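Local coordinates for TadZ (Pseudomonas aeruginosa, PDB 4LDA), which is a pilus assembly protein that may, as a whole, bind and hydrolyse ATP, represented here by its N-terminal CheY-like domain, at residues D17-S22 and V81-G86; V30-A35 and L41-V46; L52-G57 and G65-G70; A100-T105 and T114-R119. All coordinates share one frame; numbering follows the deposited sequence. Where two conformers were deposited one is given.

From the N terminus, the chain leaves helix 13-22, and strand 79-83 comes back against that helix where interaction 1 closes a loop of 58 intervening residues. Nested in that loop, one after the other, are two short closures: interaction 2, strand 27-31 with helix 37-47, and interaction 3, strand 51-55 with helix 61-74. Interaction 4 follows in series once interaction 1 has closed, joining strand 102-104 to helix 110-121. No loops cross. All four contacts pin helices to one parallel sheet, ordered 27-31, 4-9, 51-55, 79-83, 102-104. Interactions 1 and 4, centres about 9 Å apart, share strand pairing between A82 and both D102 and I104; interactions 2 and 3 meet where L44 packs on L52.

Interaction 1: D17-S22 and V81-G86; sequences DWLQNS and VAIGDG
The indole of W18 meets I83 at the outer end of its six-membered ring: CZ3 of W18 lies 4.0 Å from CG2 of I83, which approaches the ring obliquely. The indole NE1 of W18 is hydrogen-bonded to O of A108, and Y106 packs edge-to-face with the same ring, so an aromatic neighbour and a polar anchor together fix how it is turned. With CG of W18 opposite the backbone N (chi1 166°), the indole is carried off the helix toward the sheet, where it slides past I83 in the opposite direction. L19, one residue on, reaches toward I83 tip to tip; CD1 of L19 is 3.8 Å from CD1 of I83, and CD2 of L19 is 4.1 Å from that same methyl. CG2 of I83 serves W18, while CD1 of I83 meets both methyls of L19 and also grazes CZ3 of W18.

O of W18 accepts from S22 N (3.1 Å) and S22 OG (2.6 Å), which come from opposite faces of the carbonyl plane. The second bond gives the buried hydroxyl an acceptor within its own helix. F53 touches both L19 and I83, while I104 touches W18 and I83, extending the apolar layer across the sheet, onto the strands on either side of 79-83. Helix 13-22 laid over the central strands of a parallel five-stranded sheet, beside helix 110-121, is the layout of the CheY-like receiver fold.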
# COMPACT_ATOMS: atom_id res chain seq x y z
N ASP A 17 -9.04 -3.89 8.77
CA ASP A 17 -10.44 -3.47 8.92
C ASP A 17 -10.61 -2.01 8.53
O ASP A 17 -11.54 -1.70 7.80
CB ASP A 17 -10.93 -3.70 10.36
CG ASP A 17 -11.09 -5.16 10.74
OD1 ASP A 17 -11.38 -5.98 9.84
OD2 ASP A 17 -10.97 -5.48 11.94
N TRP A 18 -9.69 -1.13 8.98
CA TRP A 18 -9.66 0.31 8.70
C TRP A 18 -9.54 0.55 7.18
O TRP A 18 -10.30 1.36 6.63
CB TRP A 18 -8.50 0.97 9.46
CG TRP A 18 -8.14 2.37 9.01
CD1 TRP A 18 -8.86 3.52 9.20
CD2 TRP A 18 -6.89 2.78 8.41
NE1 TRP A 18 -8.17 4.59 8.70
CE2 TRP A 18 -6.96 4.17 8.21
CE3 TRP A 18 -5.76 2.08 7.97
CZ2 TRP A 18 -5.90 4.89 7.63
CZ3 TRP A 18 -4.72 2.80 7.37
CH2 TRP A 18 -4.79 4.18 7.23
N LEU A 19 -8.67 -0.19 6.51
CA LEU A 19 -8.51 -0.10 5.06
C LEU A 19 -9.77 -0.58 4.33
O LEU A 19 -10.25 0.15 3.47
CB LEU A 19 -7.30 -0.92 4.58
CG LEU A 19 -5.90 -0.40 4.91
CD1 LEU A 19 -4.86 -1.41 4.49
CD2 LEU A 19 -5.63 0.95 4.26
N GLN A 20 -10.30 -1.77 4.68
CA GLN A 20 -11.47 -2.38 4.05
C GLN A 20 -12.72 -1.52 4.18
O GLN A 20 -13.46 -1.38 3.20
CB GLN A 20 -11.76 -3.78 4.64
CG GLN A 20 -10.82 -4.84 4.09
CD GLN A 20 -10.91 -6.21 4.72
OE1 GLN A 20 -11.34 -6.38 5.86
NE2 GLN A 20 -10.33 -7.20 4.05
N ASN A 21 -12.96 -0.97 5.38
CA ASN A 21 -14.13 -0.14 5.67
C ASN A 21 -14.05 1.20 4.98
O ASN A 21 -15.06 1.64 4.43
CB ASN A 21 -14.30 0.05 7.18
CG ASN A 21 -14.72 -1.20 7.94
OD1 ASN A 21 -15.28 -2.15 7.38
ND2 ASN A 21 -14.50 -1.21 9.24
N SER A 22 -12.87 1.85 5.00
CA SER A 22 -12.66 3.15 4.38
C SER A 22 -12.76 3.09 2.86
O SER A 22 -13.31 4.02 2.25
CB SER A 22 -11.30 3.71 4.77
OG SER A 22 -11.14 3.81 6.18
N VAL A 81 1.74 2.46 -0.98
CA VAL A 81 1.35 3.41 0.07
C VAL A 81 1.76 2.83 1.42
O VAL A 81 1.28 1.77 1.80
CB VAL A 81 -0.17 3.76 0.03
CG1 VAL A 81 -0.53 4.77 1.12
CG2 VAL A 81 -0.60 4.28 -1.34
N ALA A 82 2.65 3.53 2.13
CA ALA A 82 3.11 3.09 3.45
C ALA A 82 2.14 3.54 4.54
O ALA A 82 1.51 4.58 4.42
CB ALA A 82 4.50 3.63 3.73
N ILE A 83 1.99 2.73 5.58
CA ILE A 83 1.14 2.98 6.75
C ILE A 83 2.06 2.97 7.97
O ILE A 83 2.77 1.99 8.19
CB ILE A 83 -0.04 1.96 6.87
CG1 ILE A 83 -0.93 1.92 5.62
CG2 ILE A 83 -0.87 2.17 8.14
CD1 ILE A 83 -1.78 0.61 5.53
N GLY A 84 2.18 4.10 8.65
CA GLY A 84 3.05 4.17 9.81
C GLY A 84 2.90 5.46 10.58
O GLY A 84 2.05 6.30 10.25
N ASP A 85 3.78 5.62 11.57
CA ASP A 85 3.84 6.77 12.47
C ASP A 85 4.25 8.05 11.70
O ASP A 85 5.40 8.20 11.28
CB ASP A 85 4.85 6.45 13.60
CG ASP A 85 4.96 7.47 14.71
OD1 ASP A 85 4.08 8.36 14.80
OD2 ASP A 85 5.93 7.37 15.52
N GLY A 86 3.29 8.97 11.58
CA GLY A 86 3.48 10.26 10.93
C GLY A 86 4.35 11.24 11.69
O GLY A 86 4.72 12.30 11.16

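Interaction 2: V30-A35 and L41-V46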
# COMPACT_ATOMS: atom_id res chain seq x y z
N VAL A 30 -7.65 -6.90 -0.38
CA VAL A 30 -7.18 -8.27 -0.31
C VAL A 30 -6.00 -8.32 0.67
O VAL A 30 -5.01 -7.60 0.46
CB VAL A 30 -6.78 -8.79 -1.73
CG1 VAL A 30 -6.13 -10.17 -1.68
CG2 VAL A 30 -7.96 -8.78 -2.69
N PRO A 31 -6.09 -9.12 1.75
CA PRO A 31 -4.93 -9.25 2.66
C PRO A 31 -3.85 -10.11 2.01
O PRO A 31 -4.16 -10.98 1.22
CB PRO A 31 -5.53 -9.92 3.90
CG PRO A 31 -6.67 -10.74 3.37
CD PRO A 31 -7.19 -10.04 2.14
N ALA A 32 -2.59 -9.85 2.32
CA ALA A 32 -1.52 -10.67 1.73
C ALA A 32 -0.79 -11.47 2.80
O ALA A 32 0.00 -12.36 2.49
CB ALA A 32 -0.56 -9.78 0.98
N GLY A 33 -1.09 -11.15 4.06
CA GLY A 33 -0.52 -11.79 5.24
C GLY A 33 0.99 -11.80 5.27
O GLY A 33 1.64 -10.76 5.10
N SER A 34 1.54 -12.99 5.49
CA SER A 34 2.98 -13.26 5.53
C SER A 34 3.36 -13.75 4.14
O SER A 34 3.22 -14.94 3.83
CB SER A 34 3.28 -14.28 6.63
OG SER A 34 4.66 -14.62 6.67
N ALA A 35 3.72 -12.80 3.26
CA ALA A 35 4.01 -13.12 1.87
C ALA A 35 5.41 -12.67 1.45
O ALA A 35 5.85 -11.58 1.80
CB ALA A 35 2.99 -12.45 0.97
N LEU A 41 3.96 -10.82 -5.69
CA LEU A 41 3.85 -10.46 -7.10
C LEU A 41 2.75 -11.28 -7.78
O LEU A 41 2.01 -10.73 -8.59
CB LEU A 41 5.18 -10.62 -7.85
CG LEU A 41 6.30 -9.64 -7.48
CD1 LEU A 41 7.58 -10.04 -8.13
CD2 LEU A 41 5.96 -8.19 -7.83
N ALA A 42 2.61 -12.58 -7.40
CA ALA A 42 1.56 -13.50 -7.88
C ALA A 42 0.17 -13.00 -7.48
O ALA A 42 -0.74 -13.03 -8.31
CB ALA A 42 1.77 -14.89 -7.33
N LEU A 43 0.03 -12.52 -6.23
CA LEU A 43 -1.21 -11.99 -5.68
C LEU A 43 -1.61 -10.64 -6.33
O LEU A 43 -2.79 -10.38 -6.52
CB LEU A 43 -1.07 -11.82 -4.17
CG LEU A 43 -2.34 -11.95 -3.38
CD1 LEU A 43 -2.70 -13.42 -3.15
CD2 LEU A 43 -2.21 -11.25 -2.05
N LEU A 44 -0.62 -9.79 -6.68
CA LEU A 44 -0.86 -8.53 -7.36
C LEU A 44 -1.36 -8.78 -8.77
O LEU A 44 -2.24 -8.06 -9.23
CB LEU A 44 0.41 -7.66 -7.40
CG LEU A 44 0.84 -7.02 -6.10
CD1 LEU A 44 2.28 -6.58 -6.15
CD2 LEU A 44 -0.08 -5.87 -5.70
N ASP A 45 -0.82 -9.81 -9.44
CA ASP A 45 -1.15 -10.18 -10.82
C ASP A 45 -2.55 -10.78 -10.94
O ASP A 45 -3.29 -10.38 -11.85
CB ASP A 45 -0.12 -11.17 -11.39
CG ASP A 45 1.29 -10.63 -11.61
OD1 ASP A 45 1.48 -9.38 -11.54
OD2 ASP A 45 2.20 -11.45 -11.86
N VAL A 46 -2.93 -11.72 -10.05
CA VAL A 46 -4.22 -12.41 -10.10
C VAL A 46 -5.36 -11.43 -9.73
O VAL A 46 -6.43 -11.52 -10.33
CB VAL A 46 -4.24 -13.69 -9.21
CG1 VAL A 46 -4.17 -13.38 -7.72
CG2 VAL A 46 -5.44 -14.58 -9.53
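This is a small apolar contact near the protein surface, formed where the edge strand 27-31 runs out into a turn and helix 37-47 lies back against it. L43 makes every close contact of the helix segment, and it does so with one methyl, CD2. CD2 of L43 lies 3.8 Å from CB of A32 and 4.1 Å from CG1 of V30, so it bridges two residues whose side chains both start toward the helix. V30 and L43 meet tip to tip; with chi1 of L43 at -151°, CG is carried roughly opposite the backbone N, which sends CD2 into the strand residues. Between these two anchors P31 presents its carbonyl: O of P31 is 3.8 Å from CD2 of L43, a van der Waals approach to a polar atom. The side chain of P31 starts away from the helix. V7 of the adjoining strand 4-9 touches both A32 and L43, carrying the patch inward, while T47 borders V30 farther along the helix. No hydrogen bond or charge pair joins the two segments, so their attachment rests on dispersion and on keeping water from a few methyl groups.

Interaction 3: L52-G57 and G65-G70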
# COMPACT_ATOMS: atom_id res chain seq x y z
N LEU A 52 -0.75 -1.08 -3.45
CA LEU A 52 -0.34 -1.96 -2.37
C LEU A 52 -0.10 -1.12 -1.12
O LEU A 52 0.69 -0.17 -1.15
CB LEU A 52 0.89 -2.80 -2.74
CG LEU A 52 1.37 -3.77 -1.66
CD1 LEU A 52 1.57 -5.13 -2.22
CD2 LEU A 52 2.66 -3.30 -1.01
N PHE A 53 -0.76 -1.50 -0.02
CA PHE A 53 -0.58 -0.88 1.29
C PHE A 53 0.41 -1.72 2.09
O PHE A 53 0.28 -2.94 2.13
CB PHE A 53 -1.92 -0.73 2.02
CG PHE A 53 -2.86 0.22 1.33
CD1 PHE A 53 -2.79 1.59 1.55
CD2 PHE A 53 -3.85 -0.26 0.47
CE1 PHE A 53 -3.67 2.46 0.92
CE2 PHE A 53 -4.72 0.61 -0.18
CZ PHE A 53 -4.64 1.96 0.07
N ILE A 54 1.42 -1.09 2.69
CA ILE A 54 2.41 -1.81 3.50
C ILE A 54 2.59 -1.06 4.83
O ILE A 54 2.85 0.14 4.85
CB ILE A 54 3.75 -2.07 2.77
CG1 ILE A 54 4.66 -3.06 3.59
CG2 ILE A 54 4.45 -0.75 2.33
CD1 ILE A 54 5.91 -3.54 2.89
N SER A 55 2.36 -1.77 5.93
CA SER A 55 2.49 -1.23 7.27
C SER A 55 3.97 -1.30 7.69
O SER A 55 4.58 -2.38 7.67
CB SER A 55 1.57 -1.97 8.23
OG SER A 55 1.56 -1.32 9.49
N LEU A 56 4.53 -0.14 8.03
CA LEU A 56 5.92 0.04 8.42
C LEU A 56 6.07 0.58 9.85
O LEU A 56 5.35 1.49 10.28
CB LEU A 56 6.63 1.01 7.46
CG LEU A 56 6.77 0.59 6.01
CD1 LEU A 56 7.44 1.68 5.20
CD2 LEU A 56 7.56 -0.69 5.87
N GLY A 57 7.07 0.05 10.54
CA GLY A 57 7.46 0.43 11.89
C GLY A 57 8.96 0.25 12.04
O GLY A 57 9.59 -0.28 11.13
N GLY A 65 11.24 -2.68 3.96
CA GLY A 65 11.82 -1.67 3.08
C GLY A 65 12.45 -2.31 1.87
O GLY A 65 12.25 -1.85 0.74
N ALA A 66 13.16 -3.44 2.10
CA ALA A 66 13.79 -4.26 1.06
C ALA A 66 12.74 -4.86 0.13
O ALA A 66 12.97 -4.95 -1.08
CB ALA A 66 14.61 -5.36 1.70
N LEU A 67 11.57 -5.24 0.69
CA LEU A 67 10.43 -5.78 -0.05
C LEU A 67 9.84 -4.71 -0.97
O LEU A 67 9.60 -5.01 -2.14
CB LEU A 67 9.37 -6.32 0.93
CG LEU A 67 8.09 -6.90 0.35
CD1 LEU A 67 8.40 -8.04 -0.56
CD2 LEU A 67 7.17 -7.39 1.43
N VAL A 68 9.64 -3.47 -0.46
CA VAL A 68 9.13 -2.34 -1.25
C VAL A 68 10.07 -2.12 -2.45
O VAL A 68 9.59 -2.00 -3.58
CB VAL A 68 8.94 -1.05 -0.41
CG1 VAL A 68 8.53 0.13 -1.29
CG2 VAL A 68 7.92 -1.26 0.70
N GLU A 69 11.41 -2.14 -2.19
CA GLU A 69 12.46 -1.97 -3.21
C GLU A 69 12.32 -3.03 -4.32
O GLU A 69 12.39 -2.69 -5.50
CB GLU A 69 13.86 -2.04 -2.57
CG GLU A 69 14.23 -0.81 -1.74
CD GLU A 69 15.52 -0.86 -0.94
OE1 GLU A 69 16.32 -1.80 -1.13
OE2 GLU A 69 15.72 0.06 -0.11
N GLY A 70 12.09 -4.29 -3.93
CA GLY A 70 11.89 -5.43 -4.82
C GLY A 70 10.63 -5.34 -5.66
O GLY A 70 10.65 -5.65 -6.85
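I54 of the strand and V68 of the helix stand opposite each other with CA atoms 8.2 Å apart, the nearest CA pair between 52-57 and 65-70. Branched side chains make the close contacts across that gap. CG2 of V68 lies against both the CD1 and CG2 methyls of I54, 3.7 Å from CD1 and 3.9 Å from CG2, and the two side chains cross obliquely. In I54, chi1 of -170° places CG1 opposite the backbone N and leaves CG2 squeezed between N and the carbonyl carbon; both branches then face the helix. L67, the preceding residue of the helix, adds a looser touch, with CD2 of L67 4.3 Å from CD1 of I54. The isoleucine terminal methyl therefore meets two successive helix residues, V68 more closely than L67. I54 and V68 are both buried, and no hydrogen bond joins the segments.

Strand 51-55, helix 61-74 and strand 79-83 form a beta-alpha-beta unit, and the contact seats its connecting helix on its first strand. Backbone bonds of I54 with V81 tie that strand to the returning one, while L9 of strand 4-9 touches both I54 and L67. L37 and L40 of helix 37-47 pack on L67, bringing the adjacent helix against the same apolar layer.

Interaction 4: A100-T105 and T114-R119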
# COMPACT_ATOMS: atom_id res chain seq x y z
N ALA A 100 7.96 3.93 -1.82
CA ALA A 100 6.57 4.24 -1.49
C ALA A 100 6.19 5.63 -2.01
O ALA A 100 6.91 6.59 -1.79
CB ALA A 100 6.33 4.14 0.00
N ARG A 101 5.10 5.70 -2.77
CA ARG A 101 4.57 6.90 -3.42
C ARG A 101 3.94 7.85 -2.38
O ARG A 101 4.04 9.07 -2.54
CB ARG A 101 3.53 6.45 -4.48
CG ARG A 101 3.27 7.44 -5.63
CD ARG A 101 2.74 6.72 -6.88
NE ARG A 101 3.78 5.89 -7.52
CZ ARG A 101 3.60 5.16 -8.63
NH1 ARG A 101 2.42 5.13 -9.24
NH2 ARG A 101 4.61 4.44 -9.13
N ASP A 102 3.27 7.28 -1.35
CA ASP A 102 2.58 8.04 -0.32
C ASP A 102 2.73 7.35 1.07
O ASP A 102 3.14 6.19 1.14
CB ASP A 102 1.09 8.20 -0.69
CG ASP A 102 0.85 8.85 -2.05
OD1 ASP A 102 0.88 8.12 -3.07
OD2 ASP A 102 0.63 10.08 -2.09
N PHE A 103 2.42 8.10 2.16
CA PHE A 103 2.49 7.65 3.55
C PHE A 103 1.25 8.14 4.32
O PHE A 103 0.99 9.34 4.36
CB PHE A 103 3.78 8.20 4.20
CG PHE A 103 4.19 7.52 5.49
CD1 PHE A 103 3.54 7.81 6.68
CD2 PHE A 103 5.28 6.67 5.52
CE1 PHE A 103 3.95 7.24 7.87
CE2 PHE A 103 5.67 6.05 6.71
CZ PHE A 103 5.01 6.35 7.87
N ILE A 104 0.50 7.21 4.92
CA ILE A 104 -0.70 7.52 5.69
C ILE A 104 -0.54 6.95 7.10
O ILE A 104 0.24 6.02 7.30
CB ILE A 104 -2.02 7.03 5.00
CG1 ILE A 104 -1.94 5.53 4.64
CG2 ILE A 104 -2.31 7.89 3.75
CD1 ILE A 104 -3.22 4.88 4.11
N THR A 105 -1.23 7.54 8.06
CA THR A 105 -1.18 7.05 9.43
C THR A 105 -2.48 6.29 9.69
O THR A 105 -3.57 6.73 9.32
CB THR A 105 -0.92 8.18 10.46
OG1 THR A 105 0.33 8.79 10.15
CG2 THR A 105 -0.86 7.68 11.91
N THR A 114 -9.98 7.55 0.47
CA THR A 114 -10.73 7.61 -0.80
C THR A 114 -10.16 8.72 -1.68
O THR A 114 -10.12 8.57 -2.90
CB THR A 114 -12.24 7.78 -0.60
OG1 THR A 114 -12.45 8.94 0.21
CG2 THR A 114 -12.88 6.59 0.05
N GLY A 115 -9.72 9.82 -1.05
CA GLY A 115 -9.09 10.94 -1.72
C GLY A 115 -7.79 10.55 -2.37
O GLY A 115 -7.54 10.91 -3.53
N LEU A 116 -6.95 9.80 -1.63
CA LEU A 116 -5.67 9.28 -2.10
C LEU A 116 -5.85 8.33 -3.30
O LEU A 116 -5.10 8.43 -4.26
CB LEU A 116 -4.98 8.55 -0.94
CG LEU A 116 -3.75 7.68 -1.25
CD1 LEU A 116 -2.62 8.49 -1.83
CD2 LEU A 116 -3.29 6.99 -0.04
N ILE A 117 -6.85 7.43 -3.24
CA ILE A 117 -7.15 6.46 -4.30
C ILE A 117 -7.63 7.19 -5.56
O ILE A 117 -7.22 6.81 -6.65
CB ILE A 117 -8.18 5.40 -3.80
CG1 ILE A 117 -7.56 4.55 -2.68
CG2 ILE A 117 -8.78 4.53 -4.91
CD1 ILE A 117 -6.18 3.83 -2.95
N ARG A 118 -8.45 8.25 -5.40
CA ARG A 118 -8.88 9.12 -6.51
C ARG A 118 -7.69 9.72 -7.23
O ARG A 118 -7.61 9.65 -8.47
CB ARG A 118 -9.74 10.29 -6.00
CG ARG A 118 -11.25 10.16 -6.06
CD ARG A 118 -11.89 11.52 -5.76
NE ARG A 118 -11.73 12.48 -6.87
CZ ARG A 118 -10.84 13.47 -6.91
NH1 ARG A 118 -10.00 13.67 -5.90
NH2 ARG A 118 -10.79 14.28 -7.96
N ARG A 119 -6.75 10.32 -6.43
CA ARG A 119 -5.56 11.00 -6.91
C ARG A 119 -4.64 10.04 -7.65
O ARG A 119 -4.19 10.37 -8.74
CB ARG A 119 -4.78 11.68 -5.77
CG ARG A 119 -5.46 12.91 -5.17
CD ARG A 119 -4.53 13.73 -4.26
NE ARG A 119 -3.80 12.97 -3.23
CZ ARG A 119 -4.21 12.81 -1.97
NH1 ARG A 119 -5.36 13.34 -1.56
NH2 ARG A 119 -3.47 12.12 -1.11
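The last strand of the parallel sheet, 102-104, is covered by the last helix, 110-121, and L116 is the helix residue that carries their contact. Its two methyls are shared out along the strand. CD2 of L116 lies 4.0 Å from CG2 of I104, the side chains crossing at a slant. CD1 of L116 goes to D102 instead: it is 3.5 Å from CG of D102, and the methyl lies over a face of the carboxylate. The leucine fork leaves the helix toward the strand because CG of L116 sits beside the carbonyl carbon, turned from the backbone N (chi1 168°). In the CheY-like fold this is the fifth strand with the C-terminal helix, which returns over the sheet; V81 of the neighbouring strand 79-83 touches I104 and L116, while L113 of the helix also reaches I104. R119 comes near the acidic end without bonding: NH2 of R119 stays 4.7 Å from OD2 of D102, where opposite charges may still attract weakly. Both this approach and the touch of L116 CD1 are given for one of two deposited conformers of D102 and are less certain. The guanidinium of R119 folds back on its own helix, one face over CA of L116, offset toward the rim.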